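PDB 3TAH: ferrous iron uptake transporter protein B from Streptococcus thermophilus, which binds guanine nucleotides through its cytosolic G-protein domain, the part in this crystal, and as a whole membrane protein probably drives ferrous iron uptake with GTP. Local coordinates for residues A[84-89]-A[98-103]; A[88-93]-A[115-120]. The protein carries 1 engineered substitution. One frame throughout, in Å; residues are numbered along the deposited sequence. Where two conformers were deposited one is given.

How the contacts relate
Both contacts belong to the G domain and share strand 83-89, a central strand of its mixed sheet, with Val88 and Asp89 common to the two. Along the chain the segments come in the order 84-89, 88-93, 98-103, 115-120. In contact 1 the strand is covered by helix 93-105, which follows it directly. Contact 2 lies at the C-terminal end of the same strand, where residues 88-93 meet residues 115-120 at the end of the neighbouring parallel strand 110-115. Their centres are about 13 Å apart. Strand 83-89, helix 93-105 and strand 110-115 form one beta-alpha-beta unit, so contact 1 packs its helix on the sheet in the buried core while contact 2 pairs its strand ends beside the guanine base.

Contact 1. Residues A[84-89]-A[98-103]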
ATOM      1  N   ILE A  84      -2.762   5.294   5.856  1.00 13.88           N
ATOM      2  CA  ILE A  84      -2.917   3.858   5.635  1.00 14.12           C
ATOM      3  C   ILE A  84      -2.216   3.157   6.798  1.00 13.93           C
ATOM      4  O   ILE A  84      -1.044   3.429   7.036  1.00 14.99           O
ATOM      5  CB  ILE A  84      -2.280   3.381   4.320  1.00 14.08           C
ATOM      6  CG1 ILE A  84      -3.034   3.928   3.109  1.00 13.28           C
ATOM      7  CG2 ILE A  84      -2.289   1.849   4.234  1.00 13.53           C
ATOM      8  CD1 ILE A  84      -2.345   3.597   1.781  1.00 14.06           C
ATOM      9  N   LEU A  85      -2.930   2.273   7.500  1.00 14.33           N
ATOM     10  CA  LEU A  85      -2.351   1.409   8.534  1.00 14.85           C
ATOM     11  C   LEU A  85      -2.287   0.012   7.915  1.00 13.47           C
ATOM     12  O   LEU A  85      -3.307  -0.668   7.724  1.00 12.82           O
ATOM     13  CB  LEU A  85      -3.176   1.439   9.825  1.00 16.27           C
ATOM     14  CG  LEU A  85      -2.657   0.592  10.996  1.00 19.03           C
ATOM     15  CD1 LEU A  85      -1.203   0.848  11.349  1.00 22.35           C
ATOM     16  CD2 LEU A  85      -3.540   0.852  12.218  1.00 18.93           C
ATOM     17  N   ASN A  86      -1.066  -0.384   7.575  1.00 12.55           N
ATOM     18  CA  ASN A  86      -0.789  -1.587   6.801  1.00 11.70           C
ATOM     19  C   ASN A  86      -0.418  -2.697   7.781  1.00 13.60           C
ATOM     20  O   ASN A  86       0.628  -2.619   8.426  1.00 11.52           O
ATOM     21  CB  ASN A  86       0.332  -1.271   5.782  1.00 12.90           C
ATOM     22  CG  ASN A  86       0.784  -2.468   4.954  1.00 12.42           C
ATOM     23  OD1 ASN A  86       1.922  -2.494   4.464  1.00 13.17           O
ATOM     24  ND2 ASN A  86      -0.091  -3.451   4.777  1.00 12.60           N
ATOM     25  N   VAL A  87      -1.281  -3.710   7.883  1.00 12.20           N
ATOM     26  CA  VAL A  87      -1.039  -4.888   8.735  1.00 13.06           C
ATOM     27  C   VAL A  87      -0.198  -5.884   7.932  1.00 12.82           C
ATOM     28  O   VAL A  87      -0.609  -6.340   6.859  1.00 13.67           O
ATOM     29  CB  VAL A  87      -2.360  -5.543   9.214  1.00 13.41           C
ATOM     30  CG1 VAL A  87      -2.091  -6.753  10.113  1.00 14.46           C
ATOM     31  CG2 VAL A  87      -3.225  -4.516   9.930  1.00 14.37           C
ATOM     32  N   VAL A  88       0.983  -6.188   8.458  1.00 14.42           N
ATOM     33  CA  VAL A  88       1.966  -7.066   7.824  1.00 15.27           C
ATOM     34  C   VAL A  88       2.296  -8.244   8.746  1.00 16.83           C
ATOM     35  O   VAL A  88       2.621  -8.048   9.914  1.00 17.27           O
ATOM     36  CB  VAL A  88       3.254  -6.266   7.499  1.00 16.37           C
ATOM     37  CG1 VAL A  88       4.444  -7.169   7.104  1.00 15.12           C
ATOM     38  CG2 VAL A  88       2.956  -5.226   6.402  1.00 13.61           C
ATOM     39  N   ASP A  89       2.209  -9.452   8.193  1.00 16.86           N
ATOM     40  CA  ASP A  89       2.580 -10.684   8.867  1.00 16.87           C
ATOM     41  C   ASP A  89       4.099 -10.837   8.932  1.00 14.61           C
ATOM     42  O   ASP A  89       4.750 -11.198   7.930  1.00 14.21           O
ATOM     43  CB  ASP A  89       1.965 -11.870   8.116  1.00 17.58           C
ATOM     44  CG  ASP A  89       2.276 -13.218   8.759  1.00 18.68           C
ATOM     45  OD1 ASP A  89       2.967 -13.290   9.789  1.00 16.97           O
ATOM     46  OD2 ASP A  89       1.813 -14.222   8.207  1.00 19.28           O
ATOM     47  N   TYR A  98       4.984  -6.996  -0.655  1.00 14.17           N
ATOM     48  CA  TYR A  98       4.614  -6.792  -2.053  1.00 14.02           C
ATOM     49  C   TYR A  98       3.478  -5.774  -2.155  1.00 13.89           C
ATOM     50  O   TYR A  98       3.576  -4.772  -2.876  1.00 13.77           O
ATOM     51  CB  TYR A  98       4.244  -8.126  -2.692  1.00 14.21           C
ATOM     52  CG  TYR A  98       3.990  -8.051  -4.170  1.00 14.97           C
ATOM     53  CD1 TYR A  98       5.042  -8.101  -5.085  1.00 15.88           C
ATOM     54  CD2 TYR A  98       2.697  -7.949  -4.664  1.00 15.72           C
ATOM     55  CE1 TYR A  98       4.815  -8.033  -6.432  1.00 16.09           C
ATOM     56  CE2 TYR A  98       2.463  -7.888  -6.024  1.00 15.85           C
ATOM     57  CZ  TYR A  98       3.528  -7.929  -6.892  1.00 18.92           C
ATOM     58  OH  TYR A  98       3.300  -7.867  -8.227  1.00 21.06           O
ATOM     59  N   LEU A  99       2.418  -6.011  -1.398  1.00 12.66           N
ATOM     60  CA  LEU A  99       1.323  -5.054  -1.300  1.00 12.10           C
ATOM     61  C   LEU A  99       1.810  -3.701  -0.740  1.00 12.37           C
ATOM     62  O   LEU A  99       1.437  -2.655  -1.245  1.00 11.38           O
ATOM     63  CB  LEU A  99       0.206  -5.601  -0.405  1.00 12.13           C
ATOM     64  CG  LEU A  99      -1.015  -4.697  -0.186  1.00 14.06           C
ATOM     65  CD1 LEU A  99      -1.786  -4.414  -1.490  1.00 14.96           C
ATOM     66  CD2 LEU A  99      -1.933  -5.299   0.869  1.00 12.28           C
ATOM     67  N   THR A 100       2.641  -3.739   0.303  1.00 12.18           N
ATOM     68  CA  THR A 100       3.110  -2.539   0.963  1.00 12.12           C
ATOM     69  C   THR A 100       3.714  -1.550  -0.041  1.00 14.58           C
ATOM     70  O   THR A 100       3.426  -0.342   0.011  1.00 12.90           O
ATOM     71  CB  THR A 100       4.149  -2.893   2.043  1.00 13.10           C
ATOM     72  OG1 THR A 100       3.586  -3.844   2.962  1.00 12.08           O
ATOM     73  CG2 THR A 100       4.608  -1.628   2.764  1.00 12.90           C
ATOM     74  N   THR A 101       4.527  -2.059  -0.970  1.00 14.11           N
ATOM     75  CA  THR A 101       5.168  -1.172  -1.956  1.00 13.44           C
ATOM     76  C   THR A 101       4.117  -0.412  -2.770  1.00 14.11           C
ATOM     77  O   THR A 101       4.268   0.773  -3.073  1.00 12.64           O
ATOM     78  CB  THR A 101       6.157  -1.929  -2.890  1.00 13.60           C
ATOM     79  OG1 THR A 101       5.466  -2.911  -3.676  1.00 14.21           O
ATOM     80  CG2 THR A 101       7.303  -2.590  -2.097  1.00 13.34           C
ATOM     81  N   GLN A 102       3.037  -1.094  -3.111  1.00 13.49           N
ATOM     82  CA  GLN A 102       1.949  -0.488  -3.856  1.00 13.86           C
ATOM     83  C   GLN A 102       1.148   0.518  -3.044  1.00 13.47           C
ATOM     84  O   GLN A 102       0.712   1.537  -3.579  1.00 13.52           O
ATOM     85  CB  GLN A 102       1.022  -1.572  -4.397  1.00 15.22           C
ATOM     86  CG  GLN A 102       1.693  -2.548  -5.347  1.00 15.86           C
ATOM     87  CD  GLN A 102       0.786  -3.699  -5.681  1.00 18.12           C
ATOM     88  OE1 GLN A 102      -0.323  -3.481  -6.158  1.00 21.63           O
ATOM     89  NE2 GLN A 102       1.233  -4.929  -5.419  1.00 21.69           N
ATOM     90  N   LEU A 103       0.956   0.221  -1.759  1.00 13.06           N
ATOM     91  CA  LEU A 103       0.297   1.154  -0.839  1.00 12.98           C
ATOM     92  C   LEU A 103       1.078   2.469  -0.713  1.00 14.26           C
ATOM     93  O   LEU A 103       0.478   3.549  -0.762  1.00 15.03           O
ATOM     94  CB  LEU A 103       0.083   0.513   0.530  1.00 12.50           C
ATOM     95  CG  LEU A 103      -0.822  -0.731   0.561  1.00 12.09           C
ATOM     96  CD1 LEU A 103      -0.771  -1.402   1.944  1.00 11.90           C
ATOM     97  CD2 LEU A 103      -2.280  -0.419   0.156  1.00 13.51           C
TER
HETATM   98  O   HOH W   1       0.869  -5.758   3.134  1.00 13.22           O
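Asn86 reaches from strand 84-89 to the helix segment 98-103, where it meets Thr100 and Leu103. Its CG stands anti to the backbone N (chi1 177°), which extends the amide away from the strand backbone and toward the helix. At the root of the side chain, CB has CD1 of Leu103 4.0 Å away. Farther out, CG lies 3.6 Å from the same Leu103 CD1, so this methyl rests against the amide as well as its stem. At the tip the two branches differ. OD1 accepts a hydrogen bond from Thr100 OG1 at 2.6 Å, the hydroxyl lying in the carbonyl plane with a C=O...O angle of 145°. ND2 donates to a water at 3.0 Å and also to the carbonyl O of Ile9 on the adjacent strand 4-10. The water returns a weak bond to Thr100 OG1.

Apolar packing flanks this polar centre where CD1 of Ile84 lies 4.1 Å from Leu103 CB. The CG2 methyl of Val88 lies beside the Thr100 hydroxyl, 3.8 Å from OG1. The short segments run nearly antiparallel, at 166°, with their axes 9.7 Å apart, as suits a helix returning along the sheet in a beta-alpha-beta crossover. Branched aliphatic residues suit this interior, and threonine offers a compact hydroxyl opposite the Asn86 amide. The chemistry implies that the buried amide is satisfied at both ends, which fixes its rotation: the oxygen faces the helix hydroxyl, while the nitrogen ties the strand to its neighbour and to a water that also reaches Thr100.

Contact 2. Residues A[88-93]-A[115-120]; sequences VDATNL and NMIDVL. With BGO (3'-O-(N-methylanthraniloyl)guanosine-5'-diphosphate), chain C.
Val88 opens the pairing with Asn115: its carbonyl O receives Asn115 N at 2.7 Å, and two residues on Ala90 N donates to Asn115 O at 2.9 Å, a parallel bridge around Asp89. The Asp89 carboxylate turns back on its own chain in an Asx turn. Its OD1 takes both Thr91 N and Thr91 OG1, which approach from the same face of the carboxylate. The small CB of Ala90 packs against both Ile117 CD1, at 3.9 Å, and Leu120 CD2, at 4.0 Å. Thr91 divides its branches: OG1 serves Asp89, while CG2 lies against Val119 CG1 at 3.6 Å.

Beyond this seam the second segment holds guanine. Asn115 ND2 donates to N7 at 3.2 Å, its amide steadied by Thr143 and Ser14, and Met116 N donates to O6. In one of two conformers the Met116 thioether lies over the purine carbons. The OD1 of Asp118 takes base N1 at 2.8 Å, almost straight at 178°, while OD2 takes N2. Asn115 to Asp118 thus form the NMID version of the NKxD (G4) guanine-specificity motif of P-loop GTPases.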
ATOM      1  N   VAL A  88       0.983  -6.188   8.458  1.00 14.42           N
ATOM      2  CA  VAL A  88       1.966  -7.066   7.824  1.00 15.27           C
ATOM      3  C   VAL A  88       2.296  -8.244   8.746  1.00 16.83           C
ATOM      4  O   VAL A  88       2.621  -8.048   9.914  1.00 17.27           O
ATOM      5  CB  VAL A  88       3.254  -6.266   7.499  1.00 16.37           C
ATOM      6  CG1 VAL A  88       4.444  -7.169   7.104  1.00 15.12           C
ATOM      7  CG2 VAL A  88       2.956  -5.226   6.402  1.00 13.61           C
ATOM      8  N   ASP A  89       2.209  -9.452   8.193  1.00 16.86           N
ATOM      9  CA  ASP A  89       2.580 -10.684   8.867  1.00 16.87           C
ATOM     10  C   ASP A  89       4.099 -10.837   8.932  1.00 14.61           C
ATOM     11  O   ASP A  89       4.750 -11.198   7.930  1.00 14.21           O
ATOM     12  CB  ASP A  89       1.965 -11.870   8.116  1.00 17.58           C
ATOM     13  CG  ASP A  89       2.276 -13.218   8.759  1.00 18.68           C
ATOM     14  OD1 ASP A  89       2.967 -13.290   9.789  1.00 16.97           O
ATOM     15  OD2 ASP A  89       1.813 -14.222   8.207  1.00 19.28           O
ATOM     16  N   ALA A  90       4.650 -10.595  10.121  1.00 14.75           N
ATOM     17  CA  ALA A  90       6.096 -10.663  10.349  1.00 16.38           C
ATOM     18  C   ALA A  90       6.716 -12.006   9.976  1.00 18.08           C
ATOM     19  O   ALA A  90       7.884 -12.042   9.600  1.00 18.87           O
ATOM     20  CB  ALA A  90       6.423 -10.344  11.788  1.00 14.83           C
ATOM     21  N   THR A  91       5.939 -13.090  10.080  1.00 18.59           N
ATOM     22  CA  THR A  91       6.429 -14.445   9.787  1.00 19.97           C
ATOM     23  C   THR A  91       6.446 -14.755   8.286  1.00 21.64           C
ATOM     24  O   THR A  91       6.876 -15.824   7.878  1.00 20.94           O
ATOM     25  CB  THR A  91       5.596 -15.539  10.500  1.00 19.65           C
ATOM     26  OG1 THR A  91       4.355 -15.739   9.808  1.00 18.42           O
ATOM     27  CG2 THR A  91       5.337 -15.182  11.966  1.00 21.04           C
ATOM     28  N   ASN A  92       5.966 -13.824   7.469  1.00 20.59           N
ATOM     29  CA  ASN A  92       5.949 -13.977   6.022  1.00 21.13           C
ATOM     30  C   ASN A  92       6.214 -12.623   5.377  1.00 18.16           C
ATOM     31  O   ASN A  92       5.463 -12.160   4.505  1.00 15.94           O
ATOM     32  CB  ASN A  92       4.572 -14.489   5.661  1.00 22.93           C
ATOM     33  CG  ASN A  92       4.449 -14.898   4.234  1.00 26.44           C
ATOM     34  OD1 ASN A  92       3.363 -14.796   3.674  1.00 29.94           O
ATOM     35  ND2 ASN A  92       5.534 -15.356   3.624  1.00 30.02           N
ATOM     36  N   LEU A  93       7.295 -12.005   5.823  1.00 17.71           N
ATOM     37  CA  LEU A  93       7.554 -10.578   5.564  1.00 17.45           C
ATOM     38  C   LEU A  93       7.630 -10.200   4.084  1.00 17.73           C
ATOM     39  O   LEU A  93       6.894  -9.318   3.635  1.00 16.40           O
ATOM     40  CB  LEU A  93       8.839 -10.140   6.276  1.00 17.67           C
ATOM     41  CG  LEU A  93       9.197  -8.653   6.242  1.00 17.13           C
ATOM     42  CD1 LEU A  93       8.052  -7.793   6.786  1.00 17.86           C
ATOM     43  CD2 LEU A  93      10.462  -8.423   7.038  1.00 19.47           C
ATOM     44  N   ASN A 115       2.752  -7.296  12.535  1.00 14.25           N
ATOM     45  CA  ASN A 115       1.918  -8.167  13.364  1.00 15.98           C
ATOM     46  C   ASN A 115       2.468  -9.605  13.414  1.00 16.71           C
ATOM     47  O   ASN A 115       3.376  -9.953  12.657  1.00 16.96           O
ATOM     48  CB  ASN A 115       0.452  -8.081  12.874  1.00 16.59           C
ATOM     49  CG  ASN A 115      -0.556  -8.636  13.877  1.00 16.88           C
ATOM     50  OD1 ASN A 115      -0.533  -8.287  15.057  1.00 15.99           O
ATOM     51  ND2 ASN A 115      -1.452  -9.501  13.406  1.00 17.25           N
ATOM     52  N   MET A 116       1.935 -10.442  14.304  0.50 16.56           N
ATOM     53  CA  MET A 116       2.426 -11.814  14.507  0.50 16.93           C
ATOM     54  C   MET A 116       3.831 -11.836  15.091  0.50 17.71           C
ATOM     55  O   MET A 116       4.542 -12.834  14.940  0.50 17.85           O
ATOM     56  CB  MET A 116       2.454 -12.620  13.211  0.50 16.61           C
ATOM     57  CG  MET A 116       1.139 -12.676  12.491  0.50 17.30           C
ATOM     58  SD  MET A 116       0.144 -14.022  13.149  0.50 15.64           S
ATOM     59  CE  MET A 116      -1.337 -13.758  12.187  0.50 16.49           C
ATOM     60  N   ILE A 117       4.229 -10.753  15.759  1.00 18.63           N
ATOM     61  CA  ILE A 117       5.591 -10.631  16.273  1.00 20.39           C
ATOM     62  C   ILE A 117       5.895 -11.706  17.342  1.00 21.97           C
ATOM     63  O   ILE A 117       7.046 -12.147  17.495  1.00 21.59           O
ATOM     64  CB  ILE A 117       5.881  -9.168  16.765  1.00 19.52           C
ATOM     65  CG1 ILE A 117       7.359  -8.828  16.572  1.00 21.77           C
ATOM     66  CG2 ILE A 117       5.417  -8.939  18.213  1.00 20.88           C
ATOM     67  CD1 ILE A 117       7.762  -8.687  15.098  1.00 20.17           C
ATOM     68  N   ASP A 118       4.863 -12.135  18.064  1.00 22.83           N
ATOM     69  CA  ASP A 118       5.018 -13.202  19.072  1.00 24.27           C
ATOM     70  C   ASP A 118       5.328 -14.582  18.463  1.00 26.27           C
ATOM     71  O   ASP A 118       5.964 -15.409  19.110  1.00 26.80           O
ATOM     72  CB  ASP A 118       3.757 -13.306  19.934  1.00 23.86           C
ATOM     73  CG  ASP A 118       2.525 -13.654  19.119  1.00 22.71           C
ATOM     74  OD1 ASP A 118       2.115 -12.814  18.297  1.00 20.41           O
ATOM     75  OD2 ASP A 118       1.962 -14.756  19.278  1.00 21.56           O
ATOM     76  N   VAL A 119       4.855 -14.816  17.239  1.00 28.37           N
ATOM     77  CA  VAL A 119       5.053 -16.064  16.491  1.00 30.70           C
ATOM     78  C   VAL A 119       6.481 -16.157  15.978  1.00 33.58           C
ATOM     79  O   VAL A 119       7.100 -17.226  15.991  1.00 31.94           O
ATOM     80  CB  VAL A 119       4.096 -16.154  15.270  1.00 29.60           C
ATOM     81  CG1 VAL A 119       4.261 -17.482  14.516  1.00 31.44           C
ATOM     82  CG2 VAL A 119       2.654 -15.978  15.699  1.00 28.24           C
ATOM     83  N   LEU A 120       6.978 -15.014  15.509  1.00 36.31           N
ATOM     84  CA  LEU A 120       8.335 -14.851  15.019  1.00 38.53           C
ATOM     85  C   LEU A 120       9.341 -15.239  16.094  1.00 41.02           C
ATOM     86  O   LEU A 120      10.287 -15.979  15.826  1.00 40.40           O
ATOM     87  CB  LEU A 120       8.544 -13.390  14.599  1.00 38.82           C
ATOM     88  CG  LEU A 120       9.718 -13.040  13.700  1.00 38.32           C
ATOM     89  CD1 LEU A 120       9.554 -13.672  12.333  1.00 37.26           C
ATOM     90  CD2 LEU A 120       9.812 -11.523  13.602  1.00 38.73           C
TER
HETATM   91  C'  BGO C 300      -7.203 -18.083  14.294  1.00 19.71           C
HETATM   92  N1  BGO C 300      -0.260 -13.362  16.838  1.00 20.31           N
HETATM   93  C2  BGO C 300      -0.709 -14.700  16.770  1.00 21.64           C
HETATM   94  N2  BGO C 300      -0.028 -15.658  17.385  1.00 22.35           N
HETATM   95  N3  BGO C 300      -1.819 -14.995  16.075  1.00 18.99           N
HETATM   96  C4  BGO C 300      -2.503 -14.007  15.459  1.00 19.18           C
HETATM   97  C5  BGO C 300      -2.107 -12.663  15.492  1.00 19.27           C
HETATM   98  C6  BGO C 300      -0.956 -12.327  16.205  1.00 20.30           C
HETATM   99  O6  BGO C 300      -0.544 -11.162  16.287  1.00 17.09           O
HETATM  100  N7  BGO C 300      -3.006 -11.978  14.785  1.00 17.68           N
HETATM  101  C8  BGO C 300      -3.929 -12.817  14.312  1.00 19.04           C
HETATM  102  N9  BGO C 300      -3.609 -14.046  14.738  1.00 19.42           N
HETATM  103  PA  BGO C 300      -7.160 -12.757  11.174  1.00 22.32           P
HETATM  104  PB  BGO C 300      -7.241 -11.381   8.605  0.60 23.96           P
HETATM  105  C1' BGO C 300      -7.067 -19.554  14.745  1.00 20.14           C
HETATM  106  O1' BGO C 300      -8.242 -17.462  14.474  1.00 16.66           O
HETATM  107  O1A BGO C 300      -7.333 -11.563  12.005  1.00 20.70           O
HETATM  108  C1B BGO C 300      -4.241 -15.309  14.504  1.00 19.04           C
HETATM  109  O1B BGO C 300      -6.137 -10.597   8.051  0.60 23.20           O
HETATM  110  C2' BGO C 300      -8.029 -20.152  15.571  1.00 21.94           C
HETATM  111  N2' BGO C 300      -9.111 -19.495  16.001  1.00 22.91           N
HETATM  112  O2' BGO C 300      -6.232 -15.611  15.717  1.00 17.13           O
HETATM  113  O2A BGO C 300      -8.340 -13.635  10.876  1.00 27.10           O
HETATM  114  C2B BGO C 300      -5.681 -15.386  14.435  1.00 19.07           C
HETATM  115  O2B BGO C 300      -8.296 -10.605   9.232  0.60 22.76           O
HETATM  116  C3' BGO C 300      -7.848 -21.479  15.946  1.00 22.66           C
HETATM  117  O3' BGO C 300      -6.193 -17.475  13.733  1.00 18.74           O
HETATM  118  O3A BGO C 300      -6.534 -12.341   9.732  1.00 21.96           O
HETATM  119  C3B BGO C 300      -6.439 -16.095  13.403  1.00 19.09           C
HETATM  120  O3B BGO C 300      -7.755 -12.423   7.658  0.60 23.74           O
HETATM  121  C4' BGO C 300      -6.741 -22.191  15.527  1.00 22.04           C
HETATM  122  O4' BGO C 300      -4.035 -15.576  13.070  1.00 19.78           O
HETATM  123  C4B BGO C 300      -5.330 -15.959  12.362  1.00 18.76           C
HETATM  124  C5' BGO C 300      -5.779 -21.608  14.711  1.00 22.69           C
HETATM  125  O5' BGO C 300      -5.999 -13.663  11.824  1.00 20.34           O
HETATM  126  C5B BGO C 300      -5.590 -14.918  11.258  1.00 19.96           C
HETATM  127  C6' BGO C 300      -5.947 -20.275  14.318  1.00 21.17           C
HETATM  128  CM' BGO C 300     -10.351 -20.173  16.422  1.00 25.83           C